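Local coordinates for FAD:protein FMN transferase (Vibrio cholerae, PDB 6NXI), which probably transfers the FMN moiety of FAD to the hydroxyl group of a threonine in a target flavoprotein, using magnesium as cofactor, at residues 78-83 with 154-159; 238-243 with 249-254; 285-290 with 307-312. All blocks are in the same frame, centred on the assembly; numbering follows the deposited sequence. Where two conformers were deposited one is given.

Interaction 1 of 3, residues 78-83 with 154-159. With MG (magnesium ion), chain C; FAD (flavin-adenine dinucleotide), chain B.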
loop_
_atom_site.group_PDB
_atom_site.type_symbol
_atom_site.label_atom_id
_atom_site.label_comp_id
_atom_site.label_asym_id
_atom_site.label_seq_id
_atom_site.Cartn_x
_atom_site.Cartn_y
_atom_site.Cartn_z
ATOM N N LEU A 78 -4.436 -13.339 7.903
ATOM C CA LEU A 78 -3.908 -14.439 7.073
ATOM C C LEU A 78 -3.974 -14.043 5.587
ATOM O O LEU A 78 -2.970 -14.216 4.902
ATOM C CB LEU A 78 -4.698 -15.718 7.391
ATOM C CG LEU A 78 -4.047 -17.045 7.027
ATOM C CD1 LEU A 78 -3.794 -17.154 5.533
ATOM C CD2 LEU A 78 -2.801 -17.276 7.819
ATOM N N THR A 79 -5.103 -13.507 5.116
ATOM C CA THR A 79 -5.299 -13.131 3.703
ATOM C C THR A 79 -4.218 -12.112 3.321
ATOM O O THR A 79 -3.640 -12.247 2.231
ATOM C CB THR A 79 -6.713 -12.619 3.473
ATOM O OG1 THR A 79 -7.580 -13.719 3.814
ATOM C CG2 THR A 79 -6.919 -12.159 2.038
ATOM N N VAL A 80 -3.981 -11.107 4.169
ATOM C CA VAL A 80 -3.015 -10.030 3.842
ATOM C C VAL A 80 -1.589 -10.561 3.872
ATOM O O VAL A 80 -0.820 -10.305 2.946
ATOM C CB VAL A 80 -3.222 -8.841 4.790
ATOM C CG1 VAL A 80 -2.125 -7.808 4.589
ATOM C CG2 VAL A 80 -4.622 -8.261 4.605
ATOM N N VAL A 81 -1.260 -11.417 4.833
ATOM C CA VAL A 81 0.122 -11.965 4.867
ATOM C C VAL A 81 0.350 -12.900 3.672
ATOM O O VAL A 81 1.416 -12.855 3.058
ATOM C CB VAL A 81 0.458 -12.638 6.217
ATOM C CG1 VAL A 81 1.829 -13.283 6.158
ATOM C CG2 VAL A 81 0.422 -11.605 7.333
ATOM N N LYS A 82 -0.645 -13.701 3.299
ATOM C CA LYS A 82 -0.510 -14.589 2.128
ATOM C C LYS A 82 -0.238 -13.769 0.860
ATOM O O LYS A 82 0.618 -14.188 0.054
ATOM C CB LYS A 82 -1.769 -15.424 1.969
ATOM C CG LYS A 82 -1.651 -16.520 0.926
ATOM C CD LYS A 82 -2.839 -17.470 0.954
ATOM C CE LYS A 82 -3.210 -17.953 2.346
ATOM N NZ LYS A 82 -2.319 -19.029 2.865
ATOM N N GLU A 83 -0.944 -12.663 0.723
ATOM C CA GLU A 83 -0.802 -11.774 -0.454
ATOM C C GLU A 83 0.595 -11.157 -0.374
ATOM O O GLU A 83 1.270 -11.119 -1.373
ATOM C CB GLU A 83 -1.914 -10.742 -0.502
ATOM C CG GLU A 83 -1.827 -9.887 -1.747
ATOM C CD GLU A 83 -2.098 -10.576 -3.085
ATOM O OE1 GLU A 83 -2.269 -11.850 -3.135
ATOM O OE2 GLU A 83 -2.071 -9.819 -4.103
ATOM N N SER A 154 2.477 -2.125 6.573
ATOM C CA SER A 154 2.159 -0.716 6.183
ATOM C C SER A 154 1.934 -0.588 4.684
ATOM O O SER A 154 1.234 0.361 4.243
ATOM C CB SER A 154 3.295 0.187 6.647
ATOM O OG SER A 154 3.259 0.289 8.054
ATOM N N THR A 155 2.549 -1.475 3.902
ATOM C CA THR A 155 2.624 -1.349 2.437
ATOM C C THR A 155 1.376 -1.934 1.829
ATOM O O THR A 155 1.271 -1.849 0.611
ATOM C CB THR A 155 3.872 -2.017 1.882
ATOM O OG1 THR A 155 4.138 -1.483 0.589
ATOM C CG2 THR A 155 3.788 -3.508 1.785
ATOM N N ILE A 156 0.544 -2.621 2.610
ATOM C CA ILE A 156 -0.490 -3.483 1.970
ATOM C C ILE A 156 -1.785 -3.398 2.744
ATOM O O ILE A 156 -2.892 -3.612 2.132
ATOM C CB ILE A 156 0.051 -4.907 1.809
ATOM C CG1 ILE A 156 -0.888 -5.811 1.000
ATOM C CG2 ILE A 156 0.462 -5.487 3.167
ATOM C CD1 ILE A 156 -0.244 -7.176 0.635
ATOM N N ALA A 157 -1.731 -3.285 4.069
ATOM C CA ALA A 157 -2.993 -3.326 4.843
ATOM C C ALA A 157 -3.833 -2.058 4.596
ATOM O O ALA A 157 -5.074 -2.135 4.859
ATOM C CB ALA A 157 -2.706 -3.547 6.290
ATOM N N LYS A 158 -3.296 -0.957 4.075
ATOM C CA LYS A 158 -4.133 0.202 3.680
ATOM C C LYS A 158 -5.060 -0.214 2.516
ATOM O O LYS A 158 -6.255 0.059 2.580
ATOM C CB LYS A 158 -3.250 1.388 3.313
ATOM C CG LYS A 158 -3.808 2.763 3.587
ATOM C CD LYS A 158 -2.669 3.786 3.725
ATOM C CE LYS A 158 -2.011 4.032 2.394
ATOM N NZ LYS A 158 -1.293 5.319 2.352
ATOM N N GLY A 159 -4.514 -0.811 1.461
ATOM C CA GLY A 159 -5.257 -1.366 0.316
ATOM C C GLY A 159 -6.285 -2.338 0.816
ATOM O O GLY A 159 -7.395 -2.340 0.322
HETATM MG MG MG C . 2.261 -0.357 -0.894
HETATM P PA FAD B . 3.798 2.357 0.641
HETATM O O1A FAD B . 4.676 2.978 -0.386
HETATM O O2A FAD B . 2.530 1.719 0.234
HETATM O O5B FAD B . 4.631 1.300 1.503
HETATM C C5B FAD B . 5.721 1.870 2.276
HETATM C C4B FAD B . 5.706 1.360 3.696
HETATM O O4B FAD B . 5.862 -0.078 3.761
HETATM C C3B FAD B . 6.853 1.944 4.520
HETATM O O3B FAD B . 6.416 3.129 5.187
HETATM C C2B FAD B . 7.219 0.797 5.469
HETATM O O2B FAD B . 6.361 0.769 6.588
HETATM C C1B FAD B . 6.966 -0.424 4.594
HETATM N N9A FAD B . 8.053 -0.838 3.733
HETATM C C8A FAD B . 9.194 -0.119 3.350
HETATM N N7A FAD B . 9.893 -0.765 2.448
HETATM C C5A FAD B . 9.250 -1.970 2.249
HETATM C C6A FAD B . 9.549 -3.072 1.434
HETATM N N6A FAD B . 10.583 -3.123 0.576
HETATM N N1A FAD B . 8.659 -4.085 1.444
HETATM C C2A FAD B . 7.612 -4.023 2.291
HETATM N N3A FAD B . 7.227 -3.031 3.104
HETATM C C4A FAD B . 8.113 -2.022 3.037
HETATM N N1 FAD B . 1.155 5.526 10.959
HETATM C C2 FAD B . 1.183 6.204 12.158
HETATM O O2 FAD B . 1.904 7.219 12.289
HETATM N N3 FAD B . 0.420 5.824 13.215
HETATM C C4 FAD B . -0.406 4.731 13.166
HETATM O O4 FAD B . -1.058 4.395 14.145
HETATM C C4X FAD B . -0.447 3.982 11.943
HETATM N N5 FAD B . -1.221 2.918 11.869
HETATM C C5X FAD B . -1.236 2.210 10.690
HETATM C C6 FAD B . -2.038 1.055 10.597
HETATM C C7 FAD B . -2.116 0.288 9.453
HETATM C C7M FAD B . -3.002 -0.937 9.422
HETATM C C8 FAD B . -1.370 0.695 8.321
HETATM C C8M FAD B . -1.395 -0.099 7.041
HETATM C C9 FAD B . -0.567 1.837 8.401
HETATM C C9A FAD B . -0.488 2.616 9.563
HETATM N N10 FAD B . 0.326 3.749 9.685
HETATM C C10 FAD B . 0.376 4.468 10.866
HETATM C "C1'" FAD B . 1.076 4.248 8.512
HETATM C "C2'" FAD B . 2.312 3.486 8.194
HETATM O "O2'" FAD B . 3.257 3.600 9.253
HETATM C "C3'" FAD B . 2.936 4.054 6.908
HETATM O "O3'" FAD B . 3.344 5.397 7.055
HETATM C "C4'" FAD B . 2.004 4.068 5.712
HETATM O "O4'" FAD B . 1.233 2.877 5.709
HETATM C "C5'" FAD B . 2.757 4.288 4.414
HETATM O "O5'" FAD B . 1.829 4.079 3.321
HETATM P P FAD B . 2.250 4.515 1.859
HETATM O O1P FAD B . 2.858 5.843 1.846
HETATM O O2P FAD B . 1.020 4.146 1.059
HETATM O O3P FAD B . 3.445 3.485 1.670
#

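Interaction 2 of 3, residues 238-243 with 249-254. With FAD (flavin-adenine dinucleotide), chain B.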
loop_
_atom_site.group_PDB
_atom_site.type_symbol
_atom_site.label_atom_id
_atom_site.label_comp_id
_atom_site.label_asym_id
_atom_site.label_seq_id
_atom_site.Cartn_x
_atom_site.Cartn_y
_atom_site.Cartn_z
ATOM N N ARG A 238 19.780 9.438 -0.532
ATOM C CA ARG A 238 18.320 9.273 -0.645
ATOM C C ARG A 238 17.792 8.770 0.693
ATOM O O ARG A 238 18.329 7.756 1.220
ATOM C CB ARG A 238 17.988 8.281 -1.757
ATOM C CG ARG A 238 18.393 8.785 -3.134
ATOM C CD ARG A 238 17.473 9.856 -3.683
ATOM N NE ARG A 238 18.038 10.325 -4.950
ATOM C CZ ARG A 238 18.123 9.605 -6.084
ATOM N NH1 ARG A 238 17.649 8.369 -6.163
ATOM N NH2 ARG A 238 18.692 10.138 -7.155
ATOM N N TYR A 239 16.763 9.426 1.179
ATOM C CA TYR A 239 16.118 9.094 2.470
ATOM C C TYR A 239 14.609 9.100 2.257
ATOM O O TYR A 239 14.017 10.102 1.878
ATOM C CB TYR A 239 16.569 10.041 3.585
ATOM C CG TYR A 239 15.923 9.811 4.926
ATOM C CD1 TYR A 239 16.248 8.698 5.692
ATOM C CD2 TYR A 239 14.932 10.651 5.407
ATOM C CE1 TYR A 239 15.672 8.470 6.935
ATOM C CE2 TYR A 239 14.329 10.430 6.634
ATOM C CZ TYR A 239 14.693 9.331 7.406
ATOM O OH TYR A 239 14.078 9.115 8.620
ATOM N N SER A 240 14.023 7.939 2.393
ATOM C CA SER A 240 12.564 7.741 2.271
ATOM C C SER A 240 12.199 6.496 3.053
ATOM O O SER A 240 13.099 5.738 3.470
ATOM C CB SER A 240 12.115 7.620 0.852
ATOM O OG SER A 240 12.270 6.281 0.339
ATOM N N HIS A 241 10.891 6.323 3.237
ATOM C CA HIS A 241 10.336 5.187 4.011
ATOM C C HIS A 241 10.335 3.876 3.228
ATOM O O HIS A 241 10.031 2.872 3.857
ATOM C CB HIS A 241 8.920 5.506 4.458
ATOM C CG HIS A 241 7.967 5.695 3.333
ATOM N ND1 HIS A 241 6.725 5.145 3.366
ATOM C CD2 HIS A 241 8.037 6.418 2.182
ATOM C CE1 HIS A 241 6.070 5.500 2.270
ATOM N NE2 HIS A 241 6.846 6.271 1.518
ATOM N N ILE A 242 10.684 3.877 1.937
ATOM C CA ILE A 242 10.714 2.628 1.123
ATOM C C ILE A 242 12.112 2.047 1.192
ATOM O O ILE A 242 13.069 2.698 0.766
ATOM C CB ILE A 242 10.204 2.916 -0.302
ATOM C CG1 ILE A 242 8.718 3.315 -0.260
ATOM C CG2 ILE A 242 10.410 1.713 -1.193
ATOM C CD1 ILE A 242 8.234 3.903 -1.573
ATOM N N ILE A 243 12.230 0.858 1.759
ATOM C CA ILE A 243 13.533 0.200 2.037
ATOM C C ILE A 243 13.823 -0.829 0.932
ATOM O O ILE A 243 12.939 -1.610 0.547
ATOM C CB ILE A 243 13.491 -0.448 3.447
ATOM C CG1 ILE A 243 13.054 0.567 4.522
ATOM C CG2 ILE A 243 14.835 -1.123 3.755
ATOM C CD1 ILE A 243 13.925 1.826 4.599
ATOM N N ARG A 249 18.798 -0.392 3.231
ATOM C CA ARG A 249 18.708 1.081 3.246
ATOM C C ARG A 249 17.537 1.594 2.420
ATOM O O ARG A 249 17.046 0.933 1.505
ATOM C CB ARG A 249 19.993 1.684 2.684
ATOM C CG ARG A 249 21.266 1.239 3.391
ATOM C CD ARG A 249 22.494 1.811 2.688
ATOM N NE ARG A 249 23.707 1.387 3.387
ATOM C CZ ARG A 249 24.247 2.031 4.408
ATOM N NH1 ARG A 249 23.716 3.156 4.842
ATOM N NH2 ARG A 249 25.330 1.549 4.990
ATOM N N PRO A 250 17.128 2.850 2.643
ATOM C CA PRO A 250 16.214 3.500 1.711
ATOM C C PRO A 250 16.618 3.319 0.246
ATOM O O PRO A 250 17.787 3.395 -0.137
ATOM C CB PRO A 250 16.198 4.940 2.172
ATOM C CG PRO A 250 16.461 4.850 3.663
ATOM C CD PRO A 250 17.453 3.714 3.793
ATOM N N ILE A 251 15.604 3.117 -0.593
ATOM C CA ILE A 251 15.849 2.888 -2.035
ATOM C C ILE A 251 16.622 4.063 -2.606
ATOM O O ILE A 251 16.401 5.214 -2.198
ATOM C CB ILE A 251 14.566 2.593 -2.827
ATOM C CG1 ILE A 251 13.499 3.682 -2.673
ATOM C CG2 ILE A 251 14.073 1.213 -2.453
ATOM C CD1 ILE A 251 12.398 3.579 -3.714
ATOM N N ASN A 252 17.521 3.713 -3.494
ATOM C CA ASN A 252 18.380 4.653 -4.229
ATOM C C ASN A 252 18.282 4.204 -5.680
ATOM O O ASN A 252 19.112 3.337 -6.118
ATOM C CB ASN A 252 19.782 4.577 -3.651
ATOM C CG ASN A 252 20.709 5.521 -4.364
ATOM O OD1 ASN A 252 20.255 6.499 -4.949
ATOM N ND2 ASN A 252 21.996 5.208 -4.340
ATOM N N ASN A 253 17.240 4.633 -6.368
ATOM C CA ASN A 253 17.072 4.350 -7.801
ATOM C C ASN A 253 16.436 5.587 -8.433
ATOM O O ASN A 253 16.298 6.565 -7.702
ATOM C CB ASN A 253 16.411 3.006 -8.076
ATOM C CG ASN A 253 14.951 2.946 -7.700
ATOM O OD1 ASN A 253 14.305 3.991 -7.573
ATOM N ND2 ASN A 253 14.436 1.726 -7.562
ATOM N N ARG A 254 16.080 5.496 -9.709
ATOM C CA ARG A 254 15.637 6.657 -10.509
ATOM C C ARG A 254 14.133 6.811 -10.339
ATOM O O ARG A 254 13.599 7.775 -10.927
ATOM C CB ARG A 254 15.997 6.504 -11.988
ATOM C CG ARG A 254 17.475 6.686 -12.307
ATOM C CD ARG A 254 17.741 6.273 -13.740
ATOM N NE ARG A 254 17.858 4.828 -13.889
ATOM C CZ ARG A 254 18.984 4.129 -13.706
ATOM N NH1 ARG A 254 20.114 4.717 -13.330
ATOM N NH2 ARG A 254 18.962 2.820 -13.879
HETATM P PA FAD B . 3.798 2.357 0.641
HETATM O O1A FAD B . 4.676 2.978 -0.386
HETATM O O2A FAD B . 2.530 1.719 0.234
HETATM O O5B FAD B . 4.631 1.300 1.503
HETATM C C5B FAD B . 5.721 1.870 2.276
HETATM C C4B FAD B . 5.706 1.360 3.696
HETATM O O4B FAD B . 5.862 -0.078 3.761
HETATM C C3B FAD B . 6.853 1.944 4.520
HETATM O O3B FAD B . 6.416 3.129 5.187
HETATM C C2B FAD B . 7.219 0.797 5.469
HETATM O O2B FAD B . 6.361 0.769 6.588
HETATM C C1B FAD B . 6.966 -0.424 4.594
HETATM N N9A FAD B . 8.053 -0.838 3.733
HETATM C C8A FAD B . 9.194 -0.119 3.350
HETATM N N7A FAD B . 9.893 -0.765 2.448
HETATM C C5A FAD B . 9.250 -1.970 2.249
HETATM C C6A FAD B . 9.549 -3.072 1.434
HETATM N N6A FAD B . 10.583 -3.123 0.576
HETATM N N1A FAD B . 8.659 -4.085 1.444
HETATM C C2A FAD B . 7.612 -4.023 2.291
HETATM N N3A FAD B . 7.227 -3.031 3.104
HETATM C C4A FAD B . 8.113 -2.022 3.037
HETATM N N1 FAD B . 1.155 5.526 10.959
HETATM C C2 FAD B . 1.183 6.204 12.158
HETATM O O2 FAD B . 1.904 7.219 12.289
HETATM N N3 FAD B . 0.420 5.824 13.215
HETATM C C4 FAD B . -0.406 4.731 13.166
HETATM O O4 FAD B . -1.058 4.395 14.145
HETATM C C4X FAD B . -0.447 3.982 11.943
HETATM N N5 FAD B . -1.221 2.918 11.869
HETATM C C5X FAD B . -1.236 2.210 10.690
HETATM C C6 FAD B . -2.038 1.055 10.597
HETATM C C7 FAD B . -2.116 0.288 9.453
HETATM C C7M FAD B . -3.002 -0.937 9.422
HETATM C C8 FAD B . -1.370 0.695 8.321
HETATM C C8M FAD B . -1.395 -0.099 7.041
HETATM C C9 FAD B . -0.567 1.837 8.401
HETATM C C9A FAD B . -0.488 2.616 9.563
HETATM N N10 FAD B . 0.326 3.749 9.685
HETATM C C10 FAD B . 0.376 4.468 10.866
HETATM C "C1'" FAD B . 1.076 4.248 8.512
HETATM C "C2'" FAD B . 2.312 3.486 8.194
HETATM O "O2'" FAD B . 3.257 3.600 9.253
HETATM C "C3'" FAD B . 2.936 4.054 6.908
HETATM O "O3'" FAD B . 3.344 5.397 7.055
HETATM C "C4'" FAD B . 2.004 4.068 5.712
HETATM O "O4'" FAD B . 1.233 2.877 5.709
HETATM C "C5'" FAD B . 2.757 4.288 4.414
HETATM O "O5'" FAD B . 1.829 4.079 3.321
HETATM P P FAD B . 2.250 4.515 1.859
HETATM O O1P FAD B . 2.858 5.843 1.846
HETATM O O2P FAD B . 1.020 4.146 1.059
HETATM O O3P FAD B . 3.445 3.485 1.670
HETATM O O HOH W 1 19.513 5.316 0.780
HETATM O O HOH W 2 15.603 6.656 -4.786
HETATM O O HOH W 3 14.672 6.733 -0.616
#

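Interaction 3 of 3, residues 285-290 with 307-312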
loop_
_atom_site.group_PDB
_atom_site.type_symbol
_atom_site.label_atom_id
_atom_site.label_comp_id
_atom_site.label_asym_id
_atom_site.label_seq_id
_atom_site.Cartn_x
_atom_site.Cartn_y
_atom_site.Cartn_z
ATOM N N ALA A 285 9.277 -5.000 -16.543
ATOM C CA ALA A 285 9.348 -6.368 -17.109
ATOM C C ALA A 285 8.326 -7.247 -16.381
ATOM O O ALA A 285 7.549 -7.961 -17.074
ATOM C CB ALA A 285 10.734 -6.946 -17.038
ATOM N N VAL A 286 8.252 -7.162 -15.056
ATOM C CA VAL A 286 7.213 -7.918 -14.297
ATOM C C VAL A 286 5.820 -7.451 -14.720
ATOM O O VAL A 286 4.893 -8.291 -14.860
ATOM C CB VAL A 286 7.442 -7.827 -12.775
ATOM C CG1 VAL A 286 6.235 -8.345 -11.989
ATOM C CG2 VAL A 286 8.691 -8.582 -12.397
ATOM N N ALA A 287 5.614 -6.147 -14.896
ATOM C CA ALA A 287 4.283 -5.602 -15.233
ATOM C C ALA A 287 3.875 -6.137 -16.613
ATOM O O ALA A 287 2.698 -6.463 -16.852
ATOM C CB ALA A 287 4.284 -4.095 -15.235
ATOM N N GLU A 288 4.817 -6.165 -17.537
ATOM C CA GLU A 288 4.548 -6.701 -18.894
ATOM C C GLU A 288 4.189 -8.182 -18.868
ATOM O O GLU A 288 3.213 -8.546 -19.548
ATOM C CB GLU A 288 5.773 -6.501 -19.777
ATOM C CG GLU A 288 5.823 -5.094 -20.294
ATOM C CD GLU A 288 4.629 -4.692 -21.125
ATOM O OE1 GLU A 288 4.115 -5.521 -21.913
ATOM O OE2 GLU A 288 4.316 -3.517 -21.079
ATOM N N ALA A 289 4.941 -8.977 -18.116
ATOM C CA ALA A 289 4.827 -10.451 -18.091
ATOM C C ALA A 289 3.525 -10.857 -17.404
ATOM O O ALA A 289 3.063 -11.998 -17.630
ATOM C CB ALA A 289 6.030 -11.051 -17.413
ATOM N N ASN A 290 2.935 -9.970 -16.600
ATOM C CA ASN A 290 1.804 -10.361 -15.718
ATOM C C ASN A 290 0.580 -9.499 -15.991
ATOM O O ASN A 290 -0.388 -9.555 -15.188
ATOM C CB ASN A 290 2.270 -10.346 -14.270
ATOM C CG ASN A 290 3.318 -11.406 -13.995
ATOM O OD1 ASN A 290 2.982 -12.563 -13.765
ATOM N ND2 ASN A 290 4.592 -11.050 -14.031
ATOM N N TYR A 307 7.109 5.455 -18.080
ATOM C CA TYR A 307 7.015 4.125 -18.691
ATOM C C TYR A 307 5.641 3.584 -18.325
ATOM O O TYR A 307 5.377 3.510 -17.097
ATOM C CB TYR A 307 8.077 3.185 -18.146
ATOM C CG TYR A 307 9.499 3.563 -18.456
ATOM C CD1 TYR A 307 10.132 3.166 -19.622
ATOM C CD2 TYR A 307 10.215 4.287 -17.532
ATOM C CE1 TYR A 307 11.457 3.501 -19.859
ATOM C CE2 TYR A 307 11.541 4.606 -17.737
ATOM C CZ TYR A 307 12.158 4.224 -18.906
ATOM O OH TYR A 307 13.459 4.607 -19.051
ATOM N N ALA A 308 4.817 3.304 -19.322
ATOM C CA ALA A 308 3.494 2.671 -19.140
ATOM C C ALA A 308 3.588 1.233 -19.653
ATOM O O ALA A 308 4.121 1.022 -20.758
ATOM C CB ALA A 308 2.428 3.443 -19.854
ATOM N N SER A 309 3.085 0.277 -18.877
ATOM C CA SER A 309 2.993 -1.125 -19.331
ATOM C C SER A 309 1.956 -1.213 -20.461
ATOM O O SER A 309 1.096 -0.321 -20.558
ATOM C CB SER A 309 2.672 -2.033 -18.194
ATOM O OG SER A 309 1.371 -1.805 -17.688
ATOM N N SER A 310 1.977 -2.301 -21.224
ATOM C CA SER A 310 1.011 -2.558 -22.325
ATOM C C SER A 310 -0.416 -2.504 -21.793
ATOM O O SER A 310 -1.303 -2.080 -22.533
ATOM C CB SER A 310 1.300 -3.877 -22.972
ATOM O OG SER A 310 2.526 -3.789 -23.666
ATOM N N SER A 311 -0.647 -2.967 -20.574
ATOM C CA SER A 311 -2.025 -3.037 -20.039
ATOM C C SER A 311 -2.460 -1.689 -19.443
ATOM O O SER A 311 -3.660 -1.554 -19.147
ATOM C CB SER A 311 -2.155 -4.193 -19.098
ATOM O OG SER A 311 -1.303 -3.992 -17.997
ATOM N N PHE A 312 -1.552 -0.715 -19.278
ATOM C CA PHE A 312 -1.856 0.664 -18.809
ATOM C C PHE A 312 -2.136 1.628 -19.969
ATOM O O PHE A 312 -2.791 2.664 -19.744
ATOM C CB PHE A 312 -0.691 1.287 -18.035
ATOM C CG PHE A 312 -1.092 2.504 -17.233
ATOM C CD1 PHE A 312 -1.514 2.393 -15.918
ATOM C CD2 PHE A 312 -1.055 3.771 -17.800
ATOM C CE1 PHE A 312 -1.903 3.519 -15.196
ATOM C CE2 PHE A 312 -1.440 4.891 -17.074
ATOM C CZ PHE A 312 -1.875 4.765 -15.783
HETATM O O HOH W 4 1.132 -5.079 -18.933
#

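Interaction 1 of 3, residues 78-83 with 154-159
I156 packs against V80 and E83 where helix 75-90 meets the start of helix 157-171. In the ApbE fold, helix 75-90 packs here on the N-terminal end of helix 157-171. I156 holds the N-cap position of the second helix, and no hydrogen bond crosses between the two segments.

The apolar part is small and buried. V80 CG1 lies 3.8 Å from I156 CG2, and the two side chains run alongside each other in opposite senses. With chi1 at -173°, I156 CG1 points away from the backbone N, and the extended chain carries CD1 to E83. There it sits 3.9 Å from E83 CG, so that the I156 tip lies across the E83 stem. M266 of helix 265-278 touches V80, E83 and I156.

The polar end of E83 turns away from I156 through a kink at chi2 (68°). Its carboxylate is held by T267 and by a salt bridge to R86.

The other side of the 154-159 turn serves the ligand. The magnesium ion is bound by T155 O at 2.3 Å and by FAD O2A at 2.4 Å, and D269 and T273 also bind it. FAD O4' donates to S154 O at 2.9 Å. A157 CB touches the flavin methyl C8M at 3.8 Å. Thus the same turn faces helix 75-90 with I156, and FAD and magnesium with its neighbours. T155 OG1 donates to FAD O5B at 3.0 Å. The same OG1 also binds the magnesium ion, at a longer 2.6 Å, so T155 grips the ion with both O and OG1.

Interaction 2 of 3, residues 238-243 with 249-254
P250 pairs with I243 in a single isolated beta bridge, although a proline has no N-H to offer. The two CA atoms are only 4.3 Å apart. Both segments belong to the long loop between strands 220-225 and 255-262. I242 O carries the bridge: it accepts the backbone N of I251 at 2.9 Å, in the carbonyl plane and nearly straight (162°). The same oxygen also receives a CA-H...O contact from P250.

Apolar groups close around the bridge. I242 CG2 meets I251 CD1, and the P250 ring lies against I243 CD1. M276 and V277 of helix 265-278 touch both I242 and I251.

At the outer end the turn of R238 at chi2 (-75°) brings its guanidinium to N252. N252 OD1 lies over one face of the guanidinium, whose plane is 82° from that of the amide. N253 O is at its edge, 2.7 Å from R238 NH1, in a weak, poorly angled bond. Waters tie the backbones further. One donates to both R238 O and P250 O, and another links S240 OG to I251 O. S240 OG also accepts I242 N at 3.3 Å, forming an ST turn.

That turn leads into the FAD pocket. H241 ND1 shares a 2.7 Å hydrogen bond with ribose O3B, which lies in the plane of the ring at its edge. I243 reads the adenine with its backbone: N donates to FAD N7A at 2.9 Å, and FAD N6A donates to I243 O at 2.8 Å.

Interaction 3 of 3, residues 285-290 with 307-312
E288 OE2 accepts the backbone N of S310 at 2.6 Å, the shortest hydrogen bond of the contact. The N-H...O angle is 152°. The donor comes from the syn side of the oxygen but stands 29° out of the carboxylate plane. The other oxygen is used as well: S310 OG donates to E288 OE1 at 2.9 Å, on its syn lone pair. One serine thus holds both oxygens of one carboxylate, which should fix the rotation of that group. Chi2 of E288 (-60°) swings the carboxylate toward S310.

S310 is the second residue of a type I beta turn, 309-312, closed by F312 N donating to S309 O at 3.0 Å. A water gives a second link beside it, donating to A287 O at 2.9 Å and accepting from S311 N at 3.2 Å. Beneath the polar pair, A287 CB touches S309 CB at 4.0 Å. S309 OG turns to the backbone of I292 and V294 instead.

The contact lies away from the FAD pocket and the magnesium sites and is plain structural packing. It fastens the last turn of helix 280-289 to the turn just after strand 304-308, an outermost strand of the sheet. A287 also touches V294 on the adjoining strand 294-299. V286 packs on L275 and M278 of helix 265-278, and both V286 and N290 meet L90 of helix 75-90.

How the interactions relate
Interactions 1 and 2 both border the FAD pocket, from different sides. Residues 154-159 deal with magnesium, the flavin and the pyrophosphate, while 238-243 hold the adenine and its ribose. Their centres are 21 Å apart and their nearest atoms about 7 Å. Helix 265-278 connects them: it touches both interactions and carries the magnesium ligands D269 and T273. The side chain of I242 is about 4 Å from that of T273. Interaction 3 lies off the pocket, its centre 22 Å from that of interaction 1 and 23 Å from that of interaction 2. V286 there packs on the same helix.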